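Local atomic coordinates of probable acetyltransferase (Agrobacterium tumefaciens, PDB entry 2GE3), a protein that binds acetyl coenzyme A in a GNAT fold and probably transfers its acetyl group to an acceptor substrate that is not known. Residues D26-E31 / A96-G101; R47-D52 / H58-A63; L89-L94 / I134-K139. One frame throughout, in Å; residues are numbered along the deposited sequence.

How the interactions relate
Interactions 1 and 3 meet at the acetyl coenzyme A and both touch it. Their centres lie 11 Å apart. They also touch directly: R98 NE of interaction 1 is 2.7 Å from I93 O of interaction 3, a probable hydrogen bond. Interaction 1 gives two backbone bonds to the pyrophosphate and packs R98 along the pantetheine arm. Interaction 3 binds the pantetheine arm from the strand, and the acetyl oxygen and the 3'-phosphate from the helix. Interaction 2 stands apart. Its centre is about 18 Å from each of the other centres, and the side chain of F49 is about 13 Å from the cofactor. In the chain, interaction 2 is nested between the two segments of interaction 1.

Interaction 1: D26-E31 / A96-G101; sequences DAVSRE and AYRNKG. With ACO (acetyl coenzyme *a), chain E.
The backbones of 26-31 and 96-101 stay well apart, with the closest CA atoms, those of V28 and A96, 11.4 Å from each other, so side chains make the contact. R98 and E31 reach across from opposite directions and form a two-pronged, end-on salt bridge with two hydrogen bonds. NH1 of R98 meets the syn lone pair of OE1 of E31 at 3.2 Å, in the guanidinium plane. NH2 of R98 meets OE2 of E31 at 3.0 Å, 16° out of that plane. V28 adds its CG2 at the guanidinium edge, 3.8 Å from NH2 of R98. C7P of acetyl coenzyme A covers one guanidinium face, 3.5 Å from CZ of R98. R98 NE is hydrogen-bonded to I93 O, so E31 and I93 together hold the guanidinium flat beside the pantetheine. Beyond it, N99 N and G101 N each give a 2.8 Å hydrogen bond, to O5A and O2A of the cofactor respectively. The run from R98 to G103 fits the R/Q-x-x-G-x-G/A signature of GNAT enzymes, with backbone N-H groups turned to the pyrophosphate. The contact joins helix 18-29 and the turn that follows it to the loop between strand 86-93 and helix 102-117, and V28 also packs on W72 of strand 68-77.

Interaction 2: R47-D52 / H58-A63; sequences RAFVLD and HPQFVA
Q60 sets its side-chain amide against the ring of F49, with NE2 of Q60 3.5 Å from CE1 of F49 and 3.7 Å from CZ of F49. Ring and amide planes stand 78° apart, and the nitrogen approaches the ring obliquely. Q60 is fully extended, with CG opposite the backbone N (chi1 -179°), which carries the amide from the strand across to the helix. The ring of F49 also lies on D74 and R76 of strand 68-77.

Aliphatic groups meet the same amide through both methyls of V50. CG2 of V50 is 4.0 Å from NE2 of Q60, and CG1 of V50 is 4.0 Å from OE1 of Q60. The two side chains meet at about a right angle. V50 also rests on V18 and F21 of helix 18-29, and Q60 touches F21 as well.

The backbones are closest at V50 and Q60, whose CA atoms are 8.5 Å apart. This is plain helix-on-sheet packing in the GNAT fold, joining helix 43-55 to strand 60-65 near helix 18-29. The F49 side chain is about 13 Å from the cofactor.

No hydrogen bond links the two segments. The buried amide of Q60 finds a polar partner on strand 68-77 instead, where NE2 makes a weak hydrogen bond to D74 OD2. The contact is therefore one of van der Waals packing, with the amide end meeting a ring and two methyl groups that all come from the helix.

Interaction 3: L89-L94 / I134-K139; sequences LGMGIL and IALYEK. With ACO (acetyl coenzyme *a), chain E.
M91, a selenomethionine here, lays its selenium against the ring edge of Y137. The selenium is 5.3 Å from the ring centroid and 84° off the ring normal, a Met-aromatic contact. SE of M91 lies 3.9 Å from CE1 of Y137, and CG of M91 is 3.8 Å from OH of Y137. L136 adds a looser apolar touch, its CD2 4.4 Å from SE of M91. Y137 OH donates a hydrogen bond to the acetyl oxygen O of acetyl coenzyme A at 3.2 Å, consistent with a tyrosine placed near the thioester, as in many GNAT enzymes. The strand backbone holds the pantetheine arm with two weak hydrogen bonds: N4P of the cofactor to M91 O at 2.9 Å, and I93 N to O9P of the cofactor at 2.7 Å. K139 NZ gives a hydrogen bond to O9A of the 3'-phosphate, 3.1 Å. The cofactor lies against strand 86-93, next to its parallel neighbour 121-127, with the pantetheine bonded to the strand in sheet-like fashion. This is the GNAT cofactor site. M107 of helix 102-117 packs on M91, L136 and Y137, and Y137 also lies on L124 and V126 of strand 121-127 and M164 of strand 158-167.

Interaction 1: D26-E31 / A96-G101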
# COMPACT_ATOMS: atom_id res chain seq x y z
N ASP A 26 -13.12 -4.26 16.34
CA ASP A 26 -14.37 -4.69 15.76
C ASP A 26 -15.50 -3.64 15.89
O ASP A 26 -16.24 -3.39 14.92
CB ASP A 26 -14.75 -6.01 16.40
CG ASP A 26 -15.79 -6.74 15.62
OD1 ASP A 26 -15.61 -6.95 14.39
OD2 ASP A 26 -16.83 -7.02 16.25
N ALA A 27 -15.63 -3.04 17.08
CA ALA A 27 -16.57 -1.92 17.34
C ALA A 27 -16.34 -0.72 16.40
O ALA A 27 -17.26 -0.26 15.76
CB ALA A 27 -16.51 -1.49 18.80
N VAL A 28 -15.13 -0.20 16.31
CA VAL A 28 -14.84 0.93 15.43
C VAL A 28 -14.98 0.60 13.92
O VAL A 28 -15.47 1.45 13.12
CB VAL A 28 -13.44 1.56 15.76
CG1 VAL A 28 -13.06 2.64 14.82
CG2 VAL A 28 -13.35 2.06 17.27
N SER A 29 -14.56 -0.61 13.51
CA SER A 29 -14.63 -1.01 12.05
C SER A 29 -16.09 -1.08 11.61
O SER A 29 -16.46 -0.61 10.48
CB SER A 29 -13.97 -2.36 11.78
OG SER A 29 -12.65 -2.35 12.27
N ARG A 30 -16.90 -1.60 12.52
CA ARG A 30 -18.36 -1.89 12.22
C ARG A 30 -19.25 -0.65 12.11
O ARG A 30 -20.40 -0.72 11.70
CB ARG A 30 -18.94 -2.94 13.19
CG ARG A 30 -18.39 -4.36 12.92
CD ARG A 30 -19.04 -5.47 13.79
NE ARG A 30 -19.61 -4.90 15.00
CZ ARG A 30 -20.67 -5.37 15.67
NH1 ARG A 30 -21.37 -6.41 15.24
NH2 ARG A 30 -21.06 -4.74 16.78
N GLU A 31 -18.69 0.49 12.46
CA GLU A 31 -19.32 1.76 12.25
C GLU A 31 -19.32 2.08 10.80
O GLU A 31 -20.11 2.90 10.37
CB GLU A 31 -18.56 2.86 12.99
CG GLU A 31 -18.79 2.79 14.51
CD GLU A 31 -17.98 3.87 15.32
OE1 GLU A 31 -18.18 5.09 15.13
OE2 GLU A 31 -17.15 3.48 16.18
N ALA A 96 -17.17 7.08 22.93
CA ALA A 96 -17.21 7.84 24.17
C ALA A 96 -15.88 8.51 24.51
O ALA A 96 -15.84 9.42 25.33
CB ALA A 96 -17.60 6.87 25.44
N TYR A 97 -14.76 8.06 23.91
CA TYR A 97 -13.46 8.62 24.35
C TYR A 97 -12.83 9.57 23.34
O TYR A 97 -11.75 10.04 23.53
CB TYR A 97 -12.53 7.50 24.71
CG TYR A 97 -13.03 6.68 25.91
CD1 TYR A 97 -12.53 6.98 27.20
CD2 TYR A 97 -13.93 5.60 25.77
CE1 TYR A 97 -12.92 6.23 28.32
CE2 TYR A 97 -14.37 4.86 26.91
CZ TYR A 97 -13.84 5.19 28.16
OH TYR A 97 -14.14 4.49 29.30
N ARG A 98 -13.54 9.84 22.25
CA ARG A 98 -13.03 10.78 21.23
C ARG A 98 -13.10 12.22 21.66
O ARG A 98 -13.87 12.61 22.56
CB ARG A 98 -13.78 10.63 19.89
CG ARG A 98 -13.67 9.21 19.32
CD ARG A 98 -14.58 8.93 18.13
NE ARG A 98 -14.48 7.49 17.82
CZ ARG A 98 -15.32 6.78 17.09
NH1 ARG A 98 -16.41 7.36 16.57
NH2 ARG A 98 -15.09 5.47 16.95
N ASN A 99 -12.35 13.02 20.90
CA ASN A 99 -12.34 14.45 20.98
C ASN A 99 -11.88 14.92 22.34
O ASN A 99 -12.22 16.00 22.77
CB ASN A 99 -13.72 15.04 20.62
CG ASN A 99 -13.58 16.46 20.01
OD1 ASN A 99 -14.47 17.31 20.15
ND2 ASN A 99 -12.44 16.73 19.38
N LYS A 100 -11.06 14.15 23.02
CA LYS A 100 -10.64 14.59 24.36
C LYS A 100 -9.08 14.60 24.47
O LYS A 100 -8.55 14.57 25.54
CB LYS A 100 -11.25 13.66 25.42
CG LYS A 100 -12.82 13.80 25.61
CD LYS A 100 -13.30 12.80 26.72
CE LYS A 100 -14.74 12.40 26.59
NZ LYS A 100 -15.14 12.14 25.16
N GLY A 101 -8.36 14.58 23.36
CA GLY A 101 -6.93 14.70 23.41
C GLY A 101 -6.22 13.36 23.51
O GLY A 101 -4.96 13.29 23.52
N1A ACO E . -13.73 18.91 12.35
C2A ACO E . -12.58 19.56 12.49
N3A ACO E . -11.80 19.37 13.57
C4A ACO E . -12.20 18.53 14.56
C5A ACO E . -13.41 17.78 14.46
C6A ACO E . -14.21 18.02 13.27
N6A ACO E . -15.39 17.28 13.15
N7A ACO E . -13.58 17.05 15.64
C8A ACO E . -12.52 17.25 16.41
N9A ACO E . -11.72 18.15 15.78
C1B ACO E . -10.45 18.60 16.30
C2B ACO E . -10.38 18.87 17.79
O2B ACO E . -10.68 20.28 17.94
C3B ACO E . -8.91 18.48 17.97
O3B ACO E . -8.09 19.51 17.38
P3B ACO E . -7.52 20.85 18.13
O7A ACO E . -8.64 21.82 18.50
O8A ACO E . -6.71 21.36 16.94
O9A ACO E . -6.95 20.35 19.42
C4B ACO E . -8.66 17.28 17.06
O4B ACO E . -9.59 17.47 16.00
C5B ACO E . -9.01 15.94 17.78
O5B ACO E . -7.96 15.64 18.68
P1A ACO E . -7.99 14.49 19.72
O1A ACO E . -6.56 14.30 20.03
O2A ACO E . -9.04 15.05 20.66
O3A ACO E . -8.56 13.28 18.80
P2A ACO E . -9.25 11.94 19.20
O4A ACO E . -9.02 11.42 20.59
O5A ACO E . -10.68 12.14 18.78
O6A ACO E . -8.49 10.90 18.17
CBP ACO E . -9.22 9.87 16.07
CCP ACO E . -8.63 11.12 16.75
CDP ACO E . -9.50 10.25 14.58
CEP ACO E . -8.26 8.68 16.17
CAP ACO E . -10.52 9.33 16.79
OAP ACO E . -11.44 10.39 16.75
C9P ACO E . -11.23 8.13 16.23
O9P ACO E . -10.92 7.00 16.61
N8P ACO E . -12.22 8.31 15.32
C7P ACO E . -12.83 7.12 14.69
C6P ACO E . -11.85 6.24 13.95
C5P ACO E . -10.86 6.90 13.02
O5P ACO E . -11.14 7.87 12.32
N4P ACO E . -9.66 6.31 12.94
C3P ACO E . -8.53 7.01 12.35
C2P ACO E . -8.76 7.17 10.87
S1P ACO E . -8.68 5.59 10.07
C ACO E . -8.04 6.56 8.87
O ACO E . -7.54 7.60 9.21
CH3 ACO E . -8.07 5.99 7.48

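Interaction 2: R47-D52 / H58-A63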
# COMPACT_ATOMS: atom_id res chain seq x y z
N ARG A 47 -4.58 -12.15 17.02
CA ARG A 47 -3.53 -12.64 17.91
C ARG A 47 -2.19 -12.90 17.21
O ARG A 47 -1.14 -12.60 17.79
CB ARG A 47 -3.96 -13.94 18.65
CG ARG A 47 -2.95 -14.35 19.77
CD ARG A 47 -3.30 -15.57 20.59
NE ARG A 47 -4.74 -15.65 20.78
CZ ARG A 47 -5.40 -15.14 21.81
NH1 ARG A 47 -4.75 -14.51 22.79
NH2 ARG A 47 -6.72 -15.26 21.86
N ALA A 48 -2.20 -13.53 16.04
CA ALA A 48 -0.98 -13.75 15.27
C ALA A 48 -0.26 -12.42 15.00
O ALA A 48 0.96 -12.29 15.18
CB ALA A 48 -1.29 -14.48 13.92
N PHE A 49 -1.04 -11.44 14.53
CA PHE A 49 -0.53 -10.15 14.14
C PHE A 49 0.01 -9.40 15.40
O PHE A 49 1.08 -8.84 15.37
CB PHE A 49 -1.65 -9.41 13.39
CG PHE A 49 -1.56 -7.90 13.49
CD1 PHE A 49 -2.38 -7.20 14.36
CD2 PHE A 49 -0.68 -7.18 12.68
CE1 PHE A 49 -2.32 -5.80 14.45
CE2 PHE A 49 -0.61 -5.77 12.74
CZ PHE A 49 -1.42 -5.08 13.64
N VAL A 50 -0.71 -9.46 16.52
CA VAL A 50 -0.20 -8.84 17.75
C VAL A 50 1.03 -9.52 18.35
O VAL A 50 1.94 -8.84 18.76
CB VAL A 50 -1.28 -8.62 18.82
CG1 VAL A 50 -0.65 -8.12 20.09
CG2 VAL A 50 -2.30 -7.65 18.29
N LEU A 51 1.06 -10.85 18.37
CA LEU A 51 2.27 -11.61 18.78
C LEU A 51 3.48 -11.24 17.94
O LEU A 51 4.51 -10.98 18.49
CB LEU A 51 2.02 -13.13 18.83
CG LEU A 51 1.55 -13.74 20.20
CD1 LEU A 51 0.93 -12.77 21.26
CD2 LEU A 51 0.64 -14.96 19.95
N ASP A 52 3.32 -11.17 16.62
CA ASP A 52 4.38 -10.79 15.66
C ASP A 52 4.94 -9.36 15.86
O ASP A 52 6.15 -9.11 15.82
CB ASP A 52 3.78 -10.89 14.25
CG ASP A 52 4.81 -10.80 13.13
OD1 ASP A 52 5.86 -11.50 13.18
OD2 ASP A 52 4.56 -10.07 12.15
N HIS A 58 7.70 -3.80 16.73
CA HIS A 58 6.93 -2.76 15.98
C HIS A 58 5.90 -1.99 16.85
O HIS A 58 5.15 -2.63 17.62
CB HIS A 58 6.20 -3.35 14.80
CG HIS A 58 7.11 -4.00 13.80
ND1 HIS A 58 6.65 -4.85 12.82
CD2 HIS A 58 8.46 -3.95 13.66
CE1 HIS A 58 7.67 -5.29 12.11
NE2 HIS A 58 8.78 -4.76 12.60
N PRO A 59 5.93 -0.63 16.79
CA PRO A 59 5.24 0.25 17.78
C PRO A 59 3.73 -0.01 17.76
O PRO A 59 3.13 -0.02 16.68
CB PRO A 59 5.56 1.67 17.31
CG PRO A 59 6.62 1.54 16.27
CD PRO A 59 6.68 0.14 15.77
N GLN A 60 3.18 -0.36 18.91
CA GLN A 60 1.80 -0.66 19.00
C GLN A 60 1.34 -0.37 20.41
O GLN A 60 1.78 -1.00 21.36
CB GLN A 60 1.50 -2.10 18.60
CG GLN A 60 0.01 -2.47 18.66
CD GLN A 60 -0.23 -3.86 18.00
OE1 GLN A 60 0.60 -4.81 18.16
NE2 GLN A 60 -1.31 -3.96 17.20
N PHE A 61 0.45 0.61 20.55
CA PHE A 61 0.08 1.12 21.86
C PHE A 61 -1.41 1.00 22.06
O PHE A 61 -2.19 1.15 21.10
CB PHE A 61 0.53 2.60 21.98
CG PHE A 61 2.02 2.74 22.16
CD1 PHE A 61 2.90 2.60 21.08
CD2 PHE A 61 2.54 2.91 23.43
CE1 PHE A 61 4.33 2.62 21.31
CE2 PHE A 61 3.91 2.96 23.65
CZ PHE A 61 4.80 2.80 22.59
N VAL A 62 -1.82 0.76 23.32
CA VAL A 62 -3.27 0.67 23.63
C VAL A 62 -3.62 1.71 24.65
O VAL A 62 -2.78 2.07 25.46
CB VAL A 62 -3.71 -0.74 24.01
CG1 VAL A 62 -3.75 -1.54 22.74
CG2 VAL A 62 -2.80 -1.34 25.18
N ALA A 63 -4.84 2.25 24.56
CA ALA A 63 -5.31 3.06 25.66
C ALA A 63 -6.25 2.22 26.47
O ALA A 63 -7.22 1.68 25.96
CB ALA A 63 -5.95 4.33 25.19

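Interaction 3: L89-L94 / I134-K139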
# COMPACT_ATOMS: atom_id res chain seq x y z
N LEU A 89 0.72 3.88 9.65
CA LEU A 89 -0.03 4.12 10.88
C LEU A 89 -1.55 3.76 10.76
O LEU A 89 -2.16 4.03 9.75
CB LEU A 89 0.19 5.57 11.38
CG LEU A 89 -0.36 5.97 12.80
CD1 LEU A 89 0.56 6.94 13.43
CD2 LEU A 89 -1.68 6.57 12.61
N GLY A 90 -2.12 3.06 11.77
CA GLY A 90 -3.59 3.01 11.96
C GLY A 90 -3.95 3.25 13.44
O GLY A 90 -3.14 3.08 14.33
N MSE A 91 -5.16 3.71 13.70
CA MSE A 91 -5.58 4.02 15.03
C MSE A 91 -7.08 4.18 15.08
O MSE A 91 -7.70 4.46 14.04
CB MSE A 91 -4.97 5.31 15.49
CG MSE A 91 -5.43 6.46 14.68
SE MSE A 91 -4.43 8.08 15.44
CE MSE A 91 -4.69 7.73 17.49
N GLY A 92 -7.61 4.06 16.29
CA GLY A 92 -9.05 4.10 16.50
C GLY A 92 -9.33 4.30 17.97
O GLY A 92 -8.54 3.89 18.84
N ILE A 93 -10.47 4.89 18.27
CA ILE A 93 -10.85 5.15 19.65
C ILE A 93 -12.37 4.92 19.71
O ILE A 93 -13.07 5.37 18.80
CB ILE A 93 -10.44 6.63 20.07
CG1 ILE A 93 -8.91 6.79 20.11
CG2 ILE A 93 -11.03 7.06 21.43
CD1 ILE A 93 -8.44 8.14 20.56
N LEU A 94 -12.84 4.28 20.79
CA LEU A 94 -14.23 4.08 21.06
C LEU A 94 -14.93 5.45 21.12
O LEU A 94 -14.34 6.41 21.60
CB LEU A 94 -14.42 3.29 22.39
CG LEU A 94 -13.96 1.83 22.38
CD1 LEU A 94 -14.46 1.11 23.62
CD2 LEU A 94 -14.42 1.13 21.07
N ILE A 134 -8.29 14.06 10.11
CA ILE A 134 -7.44 15.02 9.45
C ILE A 134 -6.87 16.15 10.38
O ILE A 134 -5.66 16.39 10.35
CB ILE A 134 -8.12 15.60 8.19
CG1 ILE A 134 -8.30 14.50 7.12
CG2 ILE A 134 -7.29 16.75 7.59
CD1 ILE A 134 -9.46 14.87 6.25
N ALA A 135 -7.73 16.84 11.13
CA ALA A 135 -7.32 17.90 12.05
C ALA A 135 -6.35 17.41 13.07
O ALA A 135 -5.42 18.16 13.43
CB ALA A 135 -8.54 18.51 12.80
N LEU A 136 -6.55 16.20 13.58
CA LEU A 136 -5.56 15.63 14.52
C LEU A 136 -4.24 15.34 13.80
O LEU A 136 -3.17 15.66 14.32
CB LEU A 136 -6.07 14.34 15.21
CG LEU A 136 -4.97 13.61 16.05
CD1 LEU A 136 -4.54 14.52 17.17
CD2 LEU A 136 -5.30 12.22 16.60
N TYR A 137 -4.29 14.73 12.63
CA TYR A 137 -3.02 14.51 11.91
C TYR A 137 -2.27 15.80 11.57
O TYR A 137 -1.08 15.86 11.72
CB TYR A 137 -3.26 13.71 10.62
CG TYR A 137 -3.88 12.39 10.86
CD1 TYR A 137 -3.58 11.67 12.03
CD2 TYR A 137 -4.81 11.84 9.95
CE1 TYR A 137 -4.24 10.41 12.34
CE2 TYR A 137 -5.40 10.56 10.18
CZ TYR A 137 -5.12 9.86 11.37
OH TYR A 137 -5.71 8.63 11.59
N GLU A 138 -2.99 16.83 11.11
CA GLU A 138 -2.34 18.16 10.93
C GLU A 138 -1.67 18.69 12.22
O GLU A 138 -0.54 19.10 12.18
CB GLU A 138 -3.34 19.20 10.37
CG GLU A 138 -3.72 18.77 8.92
CD GLU A 138 -4.84 19.61 8.30
OE1 GLU A 138 -5.53 20.33 9.04
OE2 GLU A 138 -5.07 19.51 7.07
N LYS A 139 -2.39 18.62 13.35
CA LYS A 139 -1.92 19.13 14.60
C LYS A 139 -0.64 18.40 14.97
O LYS A 139 0.30 19.00 15.39
CB LYS A 139 -2.98 18.89 15.67
CG LYS A 139 -2.60 19.35 16.98
CD LYS A 139 -3.20 18.54 18.09
CE LYS A 139 -4.73 18.37 17.95
NZ LYS A 139 -5.24 17.74 19.26
N1A ACO E . -13.73 18.91 12.35
C2A ACO E . -12.58 19.56 12.49
N3A ACO E . -11.80 19.37 13.57
C4A ACO E . -12.20 18.53 14.56
C5A ACO E . -13.41 17.78 14.46
C6A ACO E . -14.21 18.02 13.27
N6A ACO E . -15.39 17.28 13.15
N7A ACO E . -13.58 17.05 15.64
C8A ACO E . -12.52 17.25 16.41
N9A ACO E . -11.72 18.15 15.78
C1B ACO E . -10.45 18.60 16.30
C2B ACO E . -10.38 18.87 17.79
O2B ACO E . -10.68 20.28 17.94
C3B ACO E . -8.91 18.48 17.97
O3B ACO E . -8.09 19.51 17.38
P3B ACO E . -7.52 20.85 18.13
O7A ACO E . -8.64 21.82 18.50
O8A ACO E . -6.71 21.36 16.94
O9A ACO E . -6.95 20.35 19.42
C4B ACO E . -8.66 17.28 17.06
O4B ACO E . -9.59 17.47 16.00
C5B ACO E . -9.01 15.94 17.78
O5B ACO E . -7.96 15.64 18.68
P1A ACO E . -7.99 14.49 19.72
O1A ACO E . -6.56 14.30 20.03
O2A ACO E . -9.04 15.05 20.66
O3A ACO E . -8.56 13.28 18.80
P2A ACO E . -9.25 11.94 19.20
O4A ACO E . -9.02 11.42 20.59
O5A ACO E . -10.68 12.14 18.78
O6A ACO E . -8.49 10.90 18.17
CBP ACO E . -9.22 9.87 16.07
CCP ACO E . -8.63 11.12 16.75
CDP ACO E . -9.50 10.25 14.58
CEP ACO E . -8.26 8.68 16.17
CAP ACO E . -10.52 9.33 16.79
OAP ACO E . -11.44 10.39 16.75
C9P ACO E . -11.23 8.13 16.23
O9P ACO E . -10.92 7.00 16.61
N8P ACO E . -12.22 8.31 15.32
C7P ACO E . -12.83 7.12 14.69
C6P ACO E . -11.85 6.24 13.95
C5P ACO E . -10.86 6.90 13.02
O5P ACO E . -11.14 7.87 12.32
N4P ACO E . -9.66 6.31 12.94
C3P ACO E . -8.53 7.01 12.35
C2P ACO E . -8.76 7.17 10.87
S1P ACO E . -8.68 5.59 10.07
C ACO E . -8.04 6.56 8.87
O ACO E . -7.54 7.60 9.21
CH3 ACO E . -8.07 5.99 7.48